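Side-chain contacts in chicken beta-microseminoprotein-like 3 (PDB 6RWC), which is of unknown function but belongs to the beta-microseminoprotein (PSP-94) family and is an egg-specific form in the chicken: residues C12-N17 and N38-C43; W25-E28 and Q32-C35. All coordinates share one frame; numbering follows the deposited sequence.

Both contacts are partly buried and lie on the same side of the chain's centre, their own centres about 9 Å apart. Contact 2 joins two neighbouring strands of the four-stranded antiparallel sheet, 24-26 and 31-35. Contact 1 sets the small hairpin that begins at strand 12-14 against the next strand of that sheet, 39-44, and lies farther out, about 16 Å from the chain's centre against about 9 Å. Their chemistry differs accordingly: contact 2 combines backbone hydrogen bonds with an aromatic face over a cysteine, whereas contact 1 has no hydrogen bond and relies on sulfur and methylene groups. Disulfides C12-C35 and C33-C42 tie the two together.

Contact 1. Residues C12-N17 and N38-C43; sequences CISNRN and NAMVCC
C12 and M40 are brought together by their first torsions. In C12, SG stands anti to the carbonyl carbon and beside the backbone N (chi1 -55°), which carries the sulfur forward to strand 39-44. In M40, CG lies anti to the backbone N (chi1 177°) and the chain runs extended to SD, bending only at its last torsion.

The two residues then touch along the start of the methionine: C12 SG lies 3.8 Å from M40 CB, and C12 CB is 3.9 Å from the same M40 CB. The cysteine sulfur also rests near the backbone just before the methionine, 4.2 Å from A39 C. Farther out, the thioether reaches the next inward residue of strand 12-14, with M40 SD 4.2 Å from S14 CB; here the serine offers its methylene. I13, between C12 and S14, turns its side chain away, as the alternation of a strand requires.

The strand axes run at 57° to each other and approach no closer than 7.5 Å, so the strands face each other through side chains and are not paired edge to edge. C12 SG is bonded to C35 SG, which anchors the 12-14/17-19 hairpin to the main sheet, while M40 also packs on W25 and on R5 of strand 2-6.

No hydrogen bond crosses between the segments, so their cohesion is probably mostly dispersive, from two sulfurs and the carbons beside them, and the covalent restraint on the hairpin comes from the disulfide to the neighbouring strand.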
loop_
_atom_site.group_PDB
_atom_site.type_symbol
_atom_site.label_atom_id
_atom_site.label_comp_id
_atom_site.label_asym_id
_atom_site.label_seq_id
_atom_site.Cartn_x
_atom_site.Cartn_y
_atom_site.Cartn_z
ATOM N N CYS A 12 -13.455 -1.296 -15.259
ATOM C CA CYS A 12 -13.593 -0.580 -13.994
ATOM C C CYS A 12 -13.397 0.911 -14.243
ATOM O O CYS A 12 -12.300 1.350 -14.604
ATOM C CB CYS A 12 -12.591 -1.097 -12.964
ATOM S SG CYS A 12 -12.676 -2.876 -12.694
ATOM N N ILE A 13 -14.454 1.687 -14.038
ATOM C CA ILE A 13 -14.411 3.131 -14.234
ATOM C C ILE A 13 -14.074 3.784 -12.901
ATOM O O ILE A 13 -14.834 3.671 -11.934
ATOM C CB ILE A 13 -15.741 3.657 -14.789
ATOM C CG1 ILE A 13 -16.102 2.928 -16.086
ATOM C CG2 ILE A 13 -15.660 5.161 -15.007
ATOM C CD1 ILE A 13 -17.453 3.316 -16.654
ATOM N N SER A 14 -12.931 4.466 -12.846
ATOM C CA SER A 14 -12.440 5.078 -11.613
ATOM C C SER A 14 -12.105 6.531 -11.914
ATOM O O SER A 14 -10.960 6.871 -12.231
ATOM C CB SER A 14 -11.243 4.326 -11.057
ATOM O OG SER A 14 -10.760 4.942 -9.876
ATOM N N ASN A 15 -13.123 7.382 -11.808
ATOM C CA ASN A 15 -12.978 8.822 -11.965
ATOM C C ASN A 15 -12.378 9.157 -13.332
ATOM O O ASN A 15 -11.194 9.480 -13.469
ATOM C CB ASN A 15 -12.137 9.394 -10.819
ATOM C CG ASN A 15 -12.700 9.031 -9.457
ATOM O OD1 ASN A 15 -12.103 8.263 -8.701
ATOM N ND2 ASN A 15 -13.864 9.583 -9.140
ATOM N N ARG A 16 -13.239 9.028 -14.343
ATOM C CA ARG A 16 -12.963 9.529 -15.685
ATOM C C ARG A 16 -12.065 8.572 -16.457
ATOM O O ARG A 16 -11.934 8.691 -17.678
ATOM C CB ARG A 16 -12.339 10.930 -15.627
ATOM N N ASN A 17 -11.450 7.623 -15.753
ATOM C CA ASN A 17 -10.580 6.625 -16.358
ATOM C C ASN A 17 -11.301 5.285 -16.473
ATOM O O ASN A 17 -12.180 4.959 -15.672
ATOM C CB ASN A 17 -9.293 6.439 -15.544
ATOM C CG ASN A 17 -8.823 7.719 -14.884
ATOM O OD1 ASN A 17 -9.094 8.814 -15.370
ATOM N ND2 ASN A 17 -8.120 7.586 -13.761
ATOM N N ASN A 38 -15.992 -8.898 -11.427
ATOM C CA ASN A 38 -17.038 -8.523 -10.484
ATOM C C ASN A 38 -16.905 -7.070 -10.042
ATOM O O ASN A 38 -17.906 -6.344 -9.990
ATOM C CB ASN A 38 -17.016 -9.454 -9.270
ATOM C CG ASN A 38 -17.739 -10.760 -9.528
ATOM O OD1 ASN A 38 -17.159 -11.840 -9.410
ATOM N ND2 ASN A 38 -19.015 -10.668 -9.885
ATOM N N ALA A 39 -15.691 -6.626 -9.729
ATOM C CA ALA A 39 -15.494 -5.276 -9.218
ATOM C C ALA A 39 -14.014 -4.926 -9.263
ATOM O O ALA A 39 -13.158 -5.770 -9.537
ATOM C CB ALA A 39 -16.026 -5.137 -7.790
ATOM N N MET A 40 -13.732 -3.654 -8.994
ATOM C CA MET A 40 -12.371 -3.206 -8.749
ATOM C C MET A 40 -12.029 -3.425 -7.282
ATOM O O MET A 40 -12.838 -3.144 -6.393
ATOM C CB MET A 40 -12.215 -1.727 -9.111
ATOM C CG MET A 40 -10.833 -1.157 -8.814
ATOM S SD MET A 40 -10.712 0.621 -9.115
ATOM C CE MET A 40 -11.830 1.259 -7.870
ATOM N N VAL A 41 -10.830 -3.941 -7.030
ATOM C CA VAL A 41 -10.369 -4.216 -5.675
ATOM C C VAL A 41 -9.050 -3.484 -5.469
ATOM O O VAL A 41 -8.090 -3.702 -6.217
ATOM C CB VAL A 41 -10.214 -5.725 -5.412
ATOM C CG1 VAL A 41 -9.512 -6.412 -6.580
ATOM C CG2 VAL A 41 -9.463 -5.966 -4.114
ATOM N N CYS A 42 -9.007 -2.607 -4.468
ATOM C CA CYS A 42 -7.811 -1.846 -4.130
ATOM C C CYS A 42 -7.430 -2.133 -2.684
ATOM O O CYS A 42 -8.247 -1.940 -1.778
ATOM C CB CYS A 42 -8.034 -0.342 -4.321
ATOM S SG CYS A 42 -8.452 0.193 -5.997
ATOM N N CYS A 43 -6.195 -2.581 -2.470
ATOM C CA CYS A 43 -5.696 -2.920 -1.144
ATOM C C CYS A 43 -4.494 -2.049 -0.805
ATOM O O CYS A 43 -3.653 -1.771 -1.665
ATOM C CB CYS A 43 -5.307 -4.402 -1.056
ATOM S SG CYS A 43 -6.618 -5.568 -1.503
#

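Contact 2. Residues W25-E28 and Q32-C35; sequences WKTE and QCKC
W25 and C33 form an antiparallel hydrogen-bonded pair of the hairpin made by strands 24-26 and 31-35. Two nearly straight backbone bonds close the ring between them: W25 N donates to C33 O at 3.0 Å, and C33 N donates to W25 O at 2.8 Å. The second acceptor also receives a CA-H...O contact, Q32 CA to W25 O, at 3.5 Å. K26 and Q32 make the adjacent non-hydrogen-bonded pair, with side chains on the other face of the sheet from the tryptophan.

The aromatic contacts are built on that pairing. With CG held between its backbone N and carbonyl carbon (chi1 71°), W25 lays its indole back across strand 31-35. C33 CB sits over one face of the six-membered ring, a CH-pi contact 3.6 Å from the centroid and 19° off the normal; its closest ring atom is W25 CZ2, at 3.4 Å. C33 SG approaches the five-membered ring obliquely, 4.6 Å from its centroid. At the far rim, W25 CZ3 comes 4.3 Å from C35 CB. The indole also stacks with Y19. Replacing W25 by alanine would probably leave C33 CB without the ring face over it and C33 SG without its oblique aromatic neighbour, opening a gap beside M40.

Apolar contact continues at T27, whose CG2 lies 3.6 Å from C33 SG, whereas its OG1 is hydrogen-bonded to D29 OD1 and Y31 N within the turn. C33, buried and disulfide-bonded to C42 of the next strand, thus has its CB against the indole face and its SG against the T27 methyl, an apolar setting at the C33 end of the bridge.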
loop_
_atom_site.group_PDB
_atom_site.type_symbol
_atom_site.label_atom_id
_atom_site.label_comp_id
_atom_site.label_asym_id
_atom_site.label_seq_id
_atom_site.Cartn_x
_atom_site.Cartn_y
_atom_site.Cartn_z
ATOM N N TRP A 25 -2.553 -1.935 -11.143
ATOM C CA TRP A 25 -1.806 -0.686 -11.077
ATOM C C TRP A 25 -1.706 -0.223 -9.633
ATOM O O TRP A 25 -2.526 -0.586 -8.785
ATOM C CB TRP A 25 -2.450 0.401 -11.945
ATOM C CG TRP A 25 -3.749 0.937 -11.416
ATOM C CD1 TRP A 25 -3.932 2.092 -10.711
ATOM C CD2 TRP A 25 -5.049 0.349 -11.567
ATOM N NE1 TRP A 25 -5.262 2.256 -10.411
ATOM C CE2 TRP A 25 -5.969 1.201 -10.923
ATOM C CE3 TRP A 25 -5.522 -0.816 -12.179
ATOM C CZ2 TRP A 25 -7.337 0.926 -10.877
ATOM C CZ3 TRP A 25 -6.879 -1.089 -12.131
ATOM C CH2 TRP A 25 -7.771 -0.222 -11.483
ATOM N N LYS A 26 -0.684 0.588 -9.371
ATOM C CA LYS A 26 -0.456 1.188 -8.065
ATOM C C LYS A 26 -0.913 2.640 -8.086
ATOM O O LYS A 26 -0.698 3.355 -9.069
ATOM C CB LYS A 26 1.022 1.105 -7.677
ATOM C CG LYS A 26 1.332 1.551 -6.256
ATOM C CD LYS A 26 2.805 1.355 -5.931
ATOM C CE LYS A 26 3.686 2.222 -6.818
ATOM N NZ LYS A 26 5.137 1.958 -6.599
ATOM N N THR A 27 -1.546 3.072 -6.999
ATOM C CA THR A 27 -2.112 4.408 -6.936
ATOM C C THR A 27 -1.093 5.391 -6.366
ATOM O O THR A 27 0.029 5.028 -6.005
ATOM C CB THR A 27 -3.395 4.405 -6.107
ATOM O OG1 THR A 27 -3.088 4.051 -4.753
ATOM C CG2 THR A 27 -4.385 3.399 -6.667
ATOM N N GLU A 28 -1.493 6.664 -6.288
ATOM C CA GLU A 28 -0.633 7.693 -5.718
ATOM C C GLU A 28 -0.562 7.614 -4.200
ATOM O O GLU A 28 0.349 8.198 -3.603
ATOM C CB GLU A 28 -1.122 9.083 -6.133
ATOM C CG GLU A 28 -1.027 9.362 -7.623
ATOM C CD GLU A 28 -1.587 10.722 -7.996
ATOM O OE1 GLU A 28 -2.138 11.404 -7.105
ATOM O OE2 GLU A 28 -1.477 11.110 -9.177
ATOM N N GLN A 32 -2.595 -0.917 -4.264
ATOM C CA GLN A 32 -2.561 -1.679 -5.504
ATOM C C GLN A 32 -3.981 -2.086 -5.860
ATOM O O GLN A 32 -4.663 -2.732 -5.058
ATOM C CB GLN A 32 -1.676 -2.922 -5.408
ATOM C CG GLN A 32 -1.797 -3.810 -6.649
ATOM C CD GLN A 32 -0.726 -4.877 -6.733
ATOM O OE1 GLN A 32 -1.023 -6.069 -6.824
ATOM N NE2 GLN A 32 0.530 -4.453 -6.723
ATOM N N CYS A 33 -4.418 -1.704 -7.052
ATOM C CA CYS A 33 -5.752 -2.010 -7.538
ATOM C C CYS A 33 -5.686 -3.047 -8.651
ATOM O O CYS A 33 -4.720 -3.104 -9.417
ATOM C CB CYS A 33 -6.447 -0.751 -8.059
ATOM S SG CYS A 33 -6.657 0.585 -6.863
ATOM N N LYS A 34 -6.731 -3.865 -8.736
ATOM C CA LYS A 34 -6.917 -4.786 -9.847
ATOM C C LYS A 34 -8.366 -4.728 -10.300
ATOM O O LYS A 34 -9.286 -4.746 -9.476
ATOM C CB LYS A 34 -6.544 -6.224 -9.471
ATOM C CG LYS A 34 -6.650 -7.190 -10.639
ATOM C CD LYS A 34 -5.965 -8.511 -10.342
ATOM C CE LYS A 34 -5.923 -9.392 -11.583
ATOM N NZ LYS A 34 -5.202 -10.672 -11.339
ATOM N N CYS A 35 -8.562 -4.650 -11.613
ATOM C CA CYS A 35 -9.895 -4.627 -12.200
ATOM C C CYS A 35 -10.325 -6.060 -12.492
ATOM O O CYS A 35 -9.844 -6.679 -13.446
ATOM C CB CYS A 35 -9.914 -3.776 -13.466
ATOM S SG CYS A 35 -11.547 -3.643 -14.198
#